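Local coordinates for cell wall binding protein cwp8 (Peptoclostridium difficile, PDB 5J6Q), which is an S-layer-associated cell wall protein, probably held on the bacterial cell wall by its three CWB2 domains, at residues D320-G325 with D532-A537; P338-K343 with E352-R357; Y369-E374 with F402-E407; E394-E399 with A409-D414; N449-N454 with K475-K480. All blocks are in the same frame, centred on the assembly; numbering follows the deposited sequence.

Contact 1. Residues D320-G325 with D532-A537; sequences DAIVDG and DALTAA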
# COMPACT_ATOMS: atom_id res chain seq x y z
N ASP A 320 2.83 -24.54 20.17
CA ASP A 320 2.93 -23.84 21.44
C ASP A 320 4.25 -24.17 22.20
O ASP A 320 4.46 -23.68 23.31
CB ASP A 320 1.76 -24.28 22.35
CG ASP A 320 0.39 -24.11 21.74
OD1 ASP A 320 0.15 -23.05 21.10
OD2 ASP A 320 -0.43 -25.03 21.89
N ALA A 321 5.11 -24.97 21.61
CA ALA A 321 6.37 -25.44 22.20
C ALA A 321 7.46 -24.40 22.14
O ALA A 321 8.46 -24.52 21.40
CB ALA A 321 6.81 -26.72 21.49
N ILE A 322 7.30 -23.39 22.96
CA ILE A 322 8.24 -22.28 22.97
C ILE A 322 9.62 -22.74 23.36
O ILE A 322 10.60 -22.35 22.67
CB ILE A 322 7.72 -21.19 23.93
CG1 ILE A 322 6.35 -20.78 23.46
CG2 ILE A 322 8.65 -20.02 23.98
CD1 ILE A 322 6.41 -20.26 21.97
N VAL A 323 9.75 -23.57 24.42
CA VAL A 323 11.15 -23.92 24.77
C VAL A 323 11.85 -24.80 23.72
O VAL A 323 13.03 -24.56 23.43
CB VAL A 323 11.22 -24.56 26.18
CG1 VAL A 323 12.57 -25.24 26.40
CG2 VAL A 323 11.00 -23.50 27.26
N ASP A 324 11.16 -25.79 23.17
CA ASP A 324 11.80 -26.65 22.18
C ASP A 324 12.14 -25.80 20.98
O ASP A 324 13.19 -25.96 20.36
CB ASP A 324 10.85 -27.78 21.75
CG ASP A 324 10.25 -28.58 22.89
OD1 ASP A 324 10.84 -28.59 23.98
OD2 ASP A 324 9.16 -29.19 22.68
N GLY A 325 11.22 -24.89 20.63
CA GLY A 325 11.45 -24.02 19.51
C GLY A 325 12.63 -23.07 19.66
O GLY A 325 13.47 -22.99 18.78
N ASP A 532 6.58 -16.30 17.19
CA ASP A 532 7.09 -15.56 16.02
C ASP A 532 8.65 -15.34 16.15
O ASP A 532 9.41 -15.49 15.20
CB ASP A 532 6.34 -14.22 15.88
CG ASP A 532 4.89 -14.40 15.37
OD1 ASP A 532 4.54 -15.53 14.91
OD2 ASP A 532 4.15 -13.45 15.42
N ALA A 533 9.05 -14.93 17.32
CA ALA A 533 10.38 -14.68 17.68
C ALA A 533 11.19 -15.98 17.38
O ALA A 533 12.21 -15.91 16.71
CB ALA A 533 10.46 -14.32 19.15
N LEU A 534 10.73 -17.14 17.87
CA LEU A 534 11.44 -18.38 17.67
C LEU A 534 11.45 -18.79 16.16
O LEU A 534 12.49 -19.22 15.72
CB LEU A 534 10.92 -19.46 18.66
CG LEU A 534 9.75 -20.22 18.22
CD1 LEU A 534 10.22 -21.44 17.35
CD2 LEU A 534 8.95 -20.63 19.43
N THR A 535 10.39 -18.59 15.34
CA THR A 535 10.59 -18.98 13.91
C THR A 535 11.57 -18.03 13.20
O THR A 535 12.28 -18.47 12.30
CB THR A 535 9.28 -19.00 13.11
OG1 THR A 535 8.61 -17.77 13.19
CG2 THR A 535 8.34 -20.11 13.57
N ALA A 536 11.65 -16.72 13.65
CA ALA A 536 12.61 -15.83 13.01
C ALA A 536 14.06 -15.86 13.56
O ALA A 536 14.97 -15.27 12.90
CB ALA A 536 12.10 -14.39 13.05
N ALA A 537 14.35 -16.46 14.66
CA ALA A 537 15.71 -16.35 15.14
C ALA A 537 16.80 -16.88 14.06
O ALA A 537 17.80 -16.23 14.01
CB ALA A 537 15.87 -17.08 16.46
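Leu534 turns its CG between its own backbone N and carbonyl carbon (chi1 86°), and this sends both of its methyls across to Ile322 and Gly325. On the other side, Ile322 keeps CG1 beside its backbone N (chi1 -58°), and its CD1 reaches back to the leucine. The contact is helix-helix packing between helix 322-327 of the first CWB2 sequence range and helix 531-542 of the third. The two leucine methyls have different partners. CD2 takes the isoleucine side, with Leu534 CD2 3.6 Å from Ile322 CD1 and 4.0 Å from Ile322 CA. CD1 presses on the bare backbone of the glycine. Gly325 has no side chain, so the helices come close here, with the CA atoms of Gly325 and Leu534 5.9 Å apart. Met431, from the second CWB2 range, touches both Ile322 and Leu534. Parts of all three CWB2 ranges thus come together here, in a buried apolar core. Ala321 is the N-cap residue of helix 322-327, and its carbonyl O receives Gly325 N at 2.9 Å, within the first turn. The glycine backbone fixed in this way lies against Leu534 CD1, which is 3.6 Å from Gly325 CA and 3.7 Å from Gly325 C.

Contact 2. Residues P338-K343 with E352-R357; sequences PILLSK and EAEILR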
# COMPACT_ATOMS: atom_id res chain seq x y z
N PRO A 338 13.93 -24.64 7.91
CA PRO A 338 13.00 -23.60 8.50
C PRO A 338 12.41 -24.15 9.77
O PRO A 338 12.33 -25.39 9.87
CB PRO A 338 11.88 -23.49 7.50
CG PRO A 338 11.87 -25.00 6.83
CD PRO A 338 13.35 -25.31 6.73
N ILE A 339 11.89 -23.26 10.68
CA ILE A 339 11.30 -23.82 11.82
C ILE A 339 9.85 -23.69 11.49
O ILE A 339 9.32 -22.61 11.32
CB ILE A 339 11.73 -23.24 13.18
CG1 ILE A 339 13.18 -23.60 13.53
CG2 ILE A 339 10.78 -23.82 14.21
CD1 ILE A 339 13.92 -22.63 14.65
N LEU A 340 9.20 -24.82 11.31
CA LEU A 340 7.81 -24.73 10.89
C LEU A 340 7.03 -25.30 12.07
O LEU A 340 7.64 -25.84 12.96
CB LEU A 340 7.50 -25.48 9.56
CG LEU A 340 8.14 -24.80 8.31
CD1 LEU A 340 8.10 -25.77 7.07
CD2 LEU A 340 7.37 -23.51 7.93
N LEU A 341 5.73 -25.22 12.07
CA LEU A 341 4.96 -25.59 13.24
C LEU A 341 3.87 -26.59 12.91
O LEU A 341 3.24 -26.46 11.86
CB LEU A 341 4.27 -24.30 13.77
CG LEU A 341 5.19 -23.06 14.02
CD1 LEU A 341 4.35 -21.78 14.28
CD2 LEU A 341 6.08 -23.29 15.17
N SER A 342 3.57 -27.52 13.86
CA SER A 342 2.51 -28.48 13.64
C SER A 342 1.51 -28.47 14.79
O SER A 342 1.85 -28.11 15.91
CB SER A 342 3.08 -29.89 13.56
OG SER A 342 2.14 -30.78 12.98
N LYS A 343 0.26 -28.84 14.49
CA LYS A 343 -0.64 -29.04 15.60
C LYS A 343 -0.18 -30.44 16.15
O LYS A 343 0.56 -31.16 15.48
CB LYS A 343 -2.08 -29.04 15.09
CG LYS A 343 -2.82 -27.74 15.37
CD LYS A 343 -3.29 -27.06 14.10
CE LYS A 343 -4.22 -25.89 14.42
NZ LYS A 343 -5.10 -25.60 13.27
N GLU A 352 2.38 -28.02 5.22
CA GLU A 352 2.69 -29.15 4.36
C GLU A 352 3.14 -28.60 3.04
O GLU A 352 4.20 -29.01 2.51
CB GLU A 352 1.41 -30.03 4.21
CG GLU A 352 1.52 -31.08 3.11
CD GLU A 352 0.31 -32.01 3.11
OE1 GLU A 352 -0.78 -31.52 2.83
OE2 GLU A 352 0.47 -33.19 3.41
N ALA A 353 2.38 -27.63 2.51
CA ALA A 353 2.70 -26.96 1.25
C ALA A 353 4.06 -26.29 1.31
O ALA A 353 4.75 -26.32 0.29
CB ALA A 353 1.61 -25.93 0.90
N GLU A 354 4.51 -25.71 2.52
CA GLU A 354 5.85 -25.02 2.57
C GLU A 354 6.89 -26.11 2.67
O GLU A 354 8.00 -25.94 2.15
CB GLU A 354 6.01 -23.99 3.76
CG GLU A 354 7.39 -23.36 3.89
CD GLU A 354 7.69 -22.31 2.80
OE1 GLU A 354 8.71 -21.67 2.91
OE2 GLU A 354 6.93 -22.16 1.81
N ILE A 355 6.58 -27.21 3.36
CA ILE A 355 7.55 -28.35 3.34
C ILE A 355 7.95 -28.75 1.85
O ILE A 355 9.13 -28.88 1.52
CB ILE A 355 6.95 -29.61 3.95
CG1 ILE A 355 6.56 -29.33 5.41
CG2 ILE A 355 8.03 -30.86 3.89
CD1 ILE A 355 7.78 -29.17 6.22
N LEU A 356 6.96 -28.89 0.99
CA LEU A 356 7.23 -29.29 -0.40
C LEU A 356 8.05 -28.29 -1.12
O LEU A 356 9.00 -28.61 -1.81
CB LEU A 356 5.90 -29.47 -1.13
CG LEU A 356 5.04 -30.61 -0.57
CD1 LEU A 356 3.77 -30.75 -1.45
CD2 LEU A 356 5.79 -31.94 -0.53
N ARG A 357 7.71 -27.04 -0.94
CA ARG A 357 8.37 -25.94 -1.62
C ARG A 357 9.80 -25.84 -1.28
O ARG A 357 10.63 -25.69 -2.21
CB ARG A 357 7.71 -24.57 -1.29
CG ARG A 357 8.16 -23.48 -2.27
CD ARG A 357 7.88 -22.02 -1.81
NE ARG A 357 8.53 -21.70 -0.53
CZ ARG A 357 9.77 -21.25 -0.42
NH1 ARG A 357 10.52 -21.04 -1.49
NH2 ARG A 357 10.28 -21.01 0.80
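Leu340 meets Ile355 methyl to methyl, with Leu340 CD1 3.5 Å from Ile355 CD1. Both methyls of the leucine lie near the acidic residue beside it, with Leu340 CD2 4.0 Å from Glu354 CG. The contact is thus wholly apolar, and the glutamate joins it through its aliphatic part. Leu340 and Glu354 side chains cross at about a right angle. Glu354 has CG anti to the backbone N (chi1 176°), which puts CG against the leucine. The bend at chi2 (74°) then carries the carboxylate toward Arg357. There Arg357 NE donates to Glu354 OE2 at 2.9 Å, almost straight at 175° and in the guanidinium plane. The arginine is held in turn by a salt bridge to Asp308 and by the carbonyl of Phe306. Backbone bonds of Leu340 to Ile315 and Val317 fix strand 339-342 in its sheet. Ile355 also rests on Ile314 of the adjoining strand 313-318. Helix 349-359 thus covers one face of the parallel sheet, and it links strand 339-342 to strand 367-371 on the other side of strand 313-318. This is a beta-alpha-beta crossover.

Contact 3. Residues Y369-E374 with F402-E407; sequences YIVGGE and FETSLE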
# COMPACT_ATOMS: atom_id res chain seq x y z
N TYR A 369 13.15 -33.21 11.10
CA TYR A 369 13.29 -33.49 12.50
C TYR A 369 12.05 -32.99 13.21
O TYR A 369 11.66 -31.83 12.98
CB TYR A 369 14.49 -32.77 13.09
CG TYR A 369 15.81 -33.05 12.44
CD1 TYR A 369 16.18 -32.42 11.27
CD2 TYR A 369 16.72 -33.94 13.02
CE1 TYR A 369 17.43 -32.64 10.68
CE2 TYR A 369 17.96 -34.17 12.44
CZ TYR A 369 18.31 -33.53 11.28
OH TYR A 369 19.55 -33.78 10.70
N ILE A 370 11.43 -33.78 14.04
CA ILE A 370 10.27 -33.36 14.84
C ILE A 370 10.85 -33.14 16.25
O ILE A 370 11.40 -34.07 16.82
CB ILE A 370 9.21 -34.47 14.74
CG1 ILE A 370 8.59 -34.42 13.35
CG2 ILE A 370 8.12 -34.34 15.82
CD1 ILE A 370 7.94 -35.69 12.90
N VAL A 371 10.82 -31.90 16.78
CA VAL A 371 11.34 -31.64 18.12
C VAL A 371 10.20 -31.75 19.14
O VAL A 371 9.11 -31.27 18.86
CB VAL A 371 12.00 -30.25 18.09
CG1 VAL A 371 12.46 -29.84 19.50
CG2 VAL A 371 13.19 -30.27 17.12
N GLY A 372 10.44 -32.38 20.30
CA GLY A 372 9.39 -32.51 21.29
C GLY A 372 8.76 -33.90 21.27
O GLY A 372 8.98 -34.69 20.35
N GLY A 373 7.97 -34.18 22.31
CA GLY A 373 7.32 -35.48 22.42
C GLY A 373 6.06 -35.49 21.60
O GLY A 373 5.77 -34.52 20.91
N GLU A 374 5.30 -36.59 21.69
CA GLU A 374 4.07 -36.77 20.95
C GLU A 374 3.01 -35.89 21.56
O GLU A 374 1.92 -35.76 21.04
CB GLU A 374 3.69 -38.25 20.97
CG GLU A 374 4.89 -39.09 20.55
CD GLU A 374 4.68 -40.58 20.73
OE1 GLU A 374 5.61 -41.33 20.36
OE2 GLU A 374 3.61 -40.99 21.25
N PHE A 402 13.90 -30.31 29.45
CA PHE A 402 15.27 -30.30 29.89
C PHE A 402 15.99 -31.35 29.08
O PHE A 402 17.09 -31.12 28.60
CB PHE A 402 15.38 -30.62 31.41
CG PHE A 402 14.49 -29.74 32.28
CD1 PHE A 402 13.31 -30.24 32.82
CD2 PHE A 402 14.81 -28.41 32.52
CE1 PHE A 402 12.48 -29.43 33.59
CE2 PHE A 402 13.98 -27.60 33.29
CZ PHE A 402 12.81 -28.12 33.82
N GLU A 403 15.33 -32.51 28.94
CA GLU A 403 15.91 -33.63 28.21
C GLU A 403 15.90 -33.35 26.72
O GLU A 403 16.86 -33.68 26.03
CB GLU A 403 15.14 -34.91 28.52
CG GLU A 403 15.43 -35.42 29.92
CD GLU A 403 14.62 -36.65 30.27
OE1 GLU A 403 14.49 -37.55 29.41
OE2 GLU A 403 14.09 -36.70 31.40
N THR A 404 14.82 -32.75 26.21
CA THR A 404 14.80 -32.46 24.80
C THR A 404 15.93 -31.51 24.44
O THR A 404 16.58 -31.73 23.42
CB THR A 404 13.42 -31.96 24.46
OG1 THR A 404 12.53 -33.07 24.72
CG2 THR A 404 13.32 -31.44 23.00
N SER A 405 16.25 -30.52 25.29
CA SER A 405 17.27 -29.58 24.91
C SER A 405 18.59 -30.29 24.78
O SER A 405 19.31 -30.01 23.84
CB SER A 405 17.34 -28.38 25.88
OG SER A 405 17.99 -28.62 27.12
N LEU A 406 18.92 -31.24 25.70
CA LEU A 406 20.19 -31.97 25.53
C LEU A 406 20.18 -32.81 24.20
O LEU A 406 21.19 -32.90 23.51
CB LEU A 406 20.42 -32.89 26.76
CG LEU A 406 20.33 -32.13 28.08
CD1 LEU A 406 19.95 -33.09 29.23
CD2 LEU A 406 21.66 -31.48 28.37
N GLU A 407 19.06 -33.39 23.83
CA GLU A 407 18.99 -34.10 22.55
C GLU A 407 19.26 -33.13 21.38
O GLU A 407 20.02 -33.47 20.47
CB GLU A 407 17.62 -34.76 22.39
CG GLU A 407 17.39 -35.84 23.43
CD GLU A 407 18.46 -36.93 23.38
OE1 GLU A 407 18.79 -37.47 24.45
OE2 GLU A 407 18.99 -37.23 22.28
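The flat group nearest the contact is the peptide that joins Val371 to Gly372, and Thr404 CG2 approaches it at the nitrogen, 4.1 Å from Gly372 N. The same methyl touches the valine: Thr404 CG2 is 3.9 Å from Val371 CG1. One threonine methyl therefore makes the whole contact, spread over the last residue of strand 367-371 and the turn that follows. Thr404 is set for this by its first torsion. OG1 sits beside the backbone N (chi1 -64°), which puts CG2 anti to that N and toward the strand end. The hydroxyl is hydrogen-bonded to the carbonyl of Asp400, just before the helix. Gly372 takes a positive phi (101°), a conformation suited to glycine. Its carbonyl O is hydrogen-bonded to Arg395 of the neighbouring strand 392-396. One residue further along the helix from Thr404, Ser405 OG donates to Phe402 O at 3.0 Å and is also bonded to Val446 N of strand 444-447. Helix 401-410 thus lies between two sheets. One side meets the end of strand 367-371, which runs between strands 313-318 and 392-396 in its parallel sheet, and the other reaches strand 444-447 of the next sheet.

Contact 4. Residues E394-E399 with A409-D414; sequences ERVSGE and AKQLKD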
# COMPACT_ATOMS: atom_id res chain seq x y z
N GLU A 394 13.26 -38.00 11.64
CA GLU A 394 13.96 -38.32 12.88
C GLU A 394 13.45 -37.51 14.07
O GLU A 394 13.42 -36.27 14.00
CB GLU A 394 15.45 -38.02 12.67
CG GLU A 394 16.29 -38.13 13.94
CD GLU A 394 17.77 -37.94 13.66
OE1 GLU A 394 18.12 -37.37 12.60
OE2 GLU A 394 18.58 -38.37 14.50
N ARG A 395 13.04 -38.18 15.16
CA ARG A 395 12.55 -37.39 16.28
C ARG A 395 13.66 -37.10 17.27
O ARG A 395 14.50 -37.96 17.61
CB ARG A 395 11.34 -38.05 16.96
CG ARG A 395 10.59 -36.96 17.76
CD ARG A 395 9.41 -37.46 18.59
NE ARG A 395 8.25 -37.75 17.74
CZ ARG A 395 7.05 -37.19 17.88
NH1 ARG A 395 6.05 -37.56 17.10
NH2 ARG A 395 6.85 -36.24 18.79
N VAL A 396 13.68 -35.81 17.70
CA VAL A 396 14.67 -35.24 18.61
C VAL A 396 13.87 -34.92 19.84
O VAL A 396 13.18 -33.88 19.90
CB VAL A 396 15.32 -33.97 17.99
CG1 VAL A 396 16.36 -33.37 18.93
CG2 VAL A 396 15.95 -34.29 16.64
N SER A 397 13.96 -35.80 20.84
CA SER A 397 13.15 -35.64 22.02
C SER A 397 13.62 -36.44 23.24
O SER A 397 14.50 -37.33 23.15
CB SER A 397 11.72 -36.04 21.69
OG SER A 397 10.83 -35.54 22.68
N GLY A 398 13.01 -36.09 24.39
CA GLY A 398 13.30 -36.70 25.68
C GLY A 398 12.02 -36.67 26.49
O GLY A 398 11.00 -36.29 25.96
N GLU A 399 12.08 -37.07 27.77
CA GLU A 399 10.92 -37.16 28.68
C GLU A 399 10.32 -35.80 29.00
O GLU A 399 9.12 -35.70 29.27
CB GLU A 399 11.34 -37.86 29.99
N ALA A 409 20.80 -30.35 21.55
CA ALA A 409 22.20 -30.05 21.78
C ALA A 409 23.10 -31.09 21.10
O ALA A 409 24.08 -30.71 20.44
CB ALA A 409 22.47 -30.04 23.27
N LYS A 410 22.76 -32.39 21.24
CA LYS A 410 23.57 -33.46 20.66
C LYS A 410 23.56 -33.48 19.12
O LYS A 410 24.55 -33.92 18.53
CB LYS A 410 23.08 -34.80 21.20
CG LYS A 410 23.57 -35.08 22.60
CD LYS A 410 23.47 -36.58 22.92
CE LYS A 410 22.72 -36.83 24.20
NZ LYS A 410 21.71 -37.92 24.06
N GLN A 411 22.46 -33.02 18.48
CA GLN A 411 22.33 -32.96 17.01
C GLN A 411 23.22 -31.85 16.42
O GLN A 411 23.32 -31.72 15.20
CB GLN A 411 20.89 -32.68 16.59
CG GLN A 411 19.93 -33.79 16.93
CD GLN A 411 19.96 -34.87 15.86
OE1 GLN A 411 20.71 -34.78 14.84
NE2 GLN A 411 19.12 -35.88 16.07
N LEU A 412 23.84 -31.06 17.26
CA LEU A 412 24.73 -29.99 16.80
C LEU A 412 26.16 -30.55 16.73
O LEU A 412 26.42 -31.59 17.32
CB LEU A 412 24.74 -28.76 17.76
CG LEU A 412 23.38 -28.04 18.08
CD1 LEU A 412 23.67 -26.92 19.13
CD2 LEU A 412 22.73 -27.36 16.80
N LYS A 413 27.09 -29.88 16.04
CA LYS A 413 28.48 -30.31 16.00
C LYS A 413 29.20 -29.86 17.30
O LYS A 413 29.07 -28.69 17.66
CB LYS A 413 29.17 -29.71 14.77
CG LYS A 413 28.57 -30.19 13.45
CD LYS A 413 28.27 -29.02 12.52
CE LYS A 413 29.51 -28.52 11.81
NZ LYS A 413 30.30 -27.59 12.67
N ASP A 414 29.93 -30.76 17.98
CA ASP A 414 30.67 -30.49 19.22
C ASP A 414 31.82 -29.49 19.06
O ASP A 414 32.48 -29.16 20.03
CB ASP A 414 31.25 -31.80 19.76
CG ASP A 414 31.97 -32.60 18.69
OD1 ASP A 414 31.54 -33.73 18.41
OD2 ASP A 414 32.96 -32.08 18.13
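Strand 392-396 and the helix 401-410 that follows it form a beta-alpha unit at the edge of a four-stranded parallel sheet, and Gln411 closes that unit by reaching back to Glu394 and Val396. Glu394 and Val396 both point toward the helix end; Arg395 between them points away. Gln411 makes every contact from its own side. Its amide gives the one bond between the two segments: Gln411 NE2 donates to Glu394 OE2 at 3.0 Å, with an N-H...O angle of 162°. Glu394 OE2 lies in the plane of the glutamine amide. The acceptor is met differently. NE2 sits above the carboxylate plane, and the two flat groups are turned 78° from each other. The two side chains come from opposite directions, Glu394 extended and Gln411 bent at chi2 (-83°). The bend brings the amide beside the valine, whose methyls also touch CG. Val396 CG2 is 3.6 Å from Gln411 NE2 and 4.0 Å from Gln411 CG, while Val396 CG1 lies 4.1 Å from the same CG. The amide therefore has an acid at its end and methyls alongside. Lys392 makes a long, weak ion pair with the same Glu394 oxygen. Tyr369, on the adjoining strand 367-371, touches Glu394, Val396 and Gln411 alike. The contact thus lies against the outermost strand 392-396, with strand 367-371 beside it, helix 401-410 leading into it and Leu331 of helix 329-334 packing on Gln411.

Contact 5. Residues N449-N454 with K475-K480; sequences NELDAN and KEVEDK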
# COMPACT_ATOMS: atom_id res chain seq x y z
N ASN A 449 16.13 -27.11 38.64
CA ASN A 449 16.81 -26.60 39.83
C ASN A 449 18.25 -27.05 39.94
O ASN A 449 19.07 -26.35 40.53
CB ASN A 449 16.04 -27.00 41.06
CG ASN A 449 14.91 -26.04 41.24
OD1 ASN A 449 13.76 -26.45 41.44
ND2 ASN A 449 15.16 -24.74 41.12
N GLU A 450 18.58 -28.21 39.39
CA GLU A 450 19.94 -28.71 39.42
C GLU A 450 20.36 -29.29 38.07
O GLU A 450 19.60 -30.03 37.43
CB GLU A 450 20.12 -29.77 40.53
CG GLU A 450 19.25 -31.00 40.36
CD GLU A 450 19.44 -31.99 41.50
OE1 GLU A 450 19.84 -33.14 41.22
OE2 GLU A 450 19.18 -31.62 42.66
N LEU A 451 21.57 -28.94 37.64
CA LEU A 451 22.16 -29.38 36.38
C LEU A 451 22.32 -30.90 36.30
O LEU A 451 22.90 -31.51 37.19
CB LEU A 451 23.53 -28.70 36.25
CG LEU A 451 24.17 -28.78 34.87
CD1 LEU A 451 23.43 -27.91 33.88
CD2 LEU A 451 25.61 -28.32 34.98
N ASP A 452 21.80 -31.50 35.23
CA ASP A 452 21.88 -32.94 34.96
C ASP A 452 23.31 -33.32 34.59
O ASP A 452 24.06 -32.49 34.07
CB ASP A 452 20.92 -33.31 33.82
CG ASP A 452 20.85 -34.79 33.54
OD1 ASP A 452 21.56 -35.26 32.62
OD2 ASP A 452 20.09 -35.49 34.24
N ALA A 453 23.69 -34.58 34.84
CA ALA A 453 25.04 -35.07 34.58
C ALA A 453 25.40 -34.93 33.11
O ALA A 453 26.52 -34.52 32.79
CB ALA A 453 25.15 -36.52 34.99
N ASN A 454 24.47 -35.27 32.22
CA ASN A 454 24.73 -35.18 30.79
C ASN A 454 24.90 -33.74 30.35
O ASN A 454 25.65 -33.47 29.42
CB ASN A 454 23.61 -35.84 30.00
CG ASN A 454 23.55 -37.32 30.25
OD1 ASN A 454 24.31 -38.09 29.64
ND2 ASN A 454 22.70 -37.81 31.14
N LYS A 475 21.47 -20.15 41.61
CA LYS A 475 22.85 -19.76 41.89
C LYS A 475 23.69 -21.00 42.16
O LYS A 475 24.90 -20.95 42.12
CB LYS A 475 22.87 -18.79 43.09
CG LYS A 475 24.25 -18.38 43.57
CD LYS A 475 24.10 -17.55 44.85
CE LYS A 475 25.40 -16.97 45.34
NZ LYS A 475 25.17 -16.06 46.50
N GLU A 476 23.02 -22.13 42.41
CA GLU A 476 23.69 -23.41 42.63
C GLU A 476 24.17 -23.97 41.28
O GLU A 476 25.31 -24.44 41.15
CB GLU A 476 22.74 -24.41 43.32
CG GLU A 476 21.45 -23.78 43.80
CD GLU A 476 21.14 -24.13 45.24
OE1 GLU A 476 22.02 -23.91 46.10
OE2 GLU A 476 20.02 -24.61 45.51
N VAL A 477 23.29 -23.92 40.26
CA VAL A 477 23.61 -24.37 38.91
C VAL A 477 24.77 -23.53 38.42
O VAL A 477 25.69 -24.01 37.77
CB VAL A 477 22.37 -24.21 38.00
CG1 VAL A 477 22.73 -24.46 36.54
CG2 VAL A 477 21.28 -25.18 38.43
N GLU A 478 24.73 -22.25 38.75
CA GLU A 478 25.78 -21.31 38.41
C GLU A 478 27.13 -21.76 38.96
O GLU A 478 28.12 -21.78 38.23
CB GLU A 478 25.44 -19.95 38.99
CG GLU A 478 26.35 -18.87 38.46
CD GLU A 478 26.14 -17.57 39.17
OE1 GLU A 478 25.06 -17.43 39.81
OE2 GLU A 478 27.05 -16.71 39.09
N ASP A 479 27.17 -22.12 40.25
CA ASP A 479 28.41 -22.56 40.87
C ASP A 479 28.98 -23.77 40.14
O ASP A 479 30.19 -23.81 39.89
CB ASP A 479 28.16 -22.90 42.34
CG ASP A 479 27.90 -21.65 43.17
OD1 ASP A 479 28.47 -20.59 42.85
OD2 ASP A 479 27.12 -21.74 44.13
N LYS A 480 28.13 -24.75 39.77
CA LYS A 480 28.57 -25.93 39.04
C LYS A 480 29.10 -25.58 37.62
O LYS A 480 29.95 -26.29 37.09
CB LYS A 480 27.41 -26.93 38.91
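Asn449 O lies against a methyl of Val477, 3.3 Å from Val477 CG2, and is hydrogen-bonded to Ser474 OG. That hydroxyl oxygen is shared: Val477 N is also bonded to it, and Glu476 N weakly so. Ser474 therefore ties the 449-454 turn to the first turn of helix 475-484. Val477 holds CG1 anti to its backbone N (chi1 171°), which leaves CG2 beside that N and turned to the loop. There it also lies 3.9 Å from both Glu450 CA and Leu451 N. The leucine adds a looser apolar touch, with Leu451 CB 4.3 Å from Val477 CG1. Leu451 also packs on Leu481 and Ile484 further along the helix. Beyond it the chain enters helix 453-459, where Asp452 is the N-cap. One oxygen there takes two donors from one residue. Asp452 OD1 receives Asn454 N at 2.9 Å, from above the carboxylate plane, and Asn454 ND2 at 3.2 Å, on the syn lone pair of OD1. The bond from Asn454 N caps the helix; the one from ND2 adds a side-chain link. The chemistry implies a mixed seam near the surface: a serine joins loop to helix through backbone groups, and the apolar touch falls on Val477.

Contacts 3 and 4 are the most closely joined, with centres 7 Å apart. They share helix 401-410 and the neighbouring strands 367-371 and 392-396, which bond between Ile370 O and Val396 N at 3.0 Å. Contact 1 touches both contact 2 and contact 3, whose centres lie 14 Å and 13 Å from its own. Thr535 CG2 meets Ile339 O at 3.5 Å, and Asp324 CB meets Val371 CG1 at 3.4 Å. Contacts 2, 3 and 4 all reach the same parallel sheet, but contact 2 touches neither of the others. Contact 5 lies farthest out, its centre 20 Å from those of contacts 3 and 4 and 36 Å from that of contact 2.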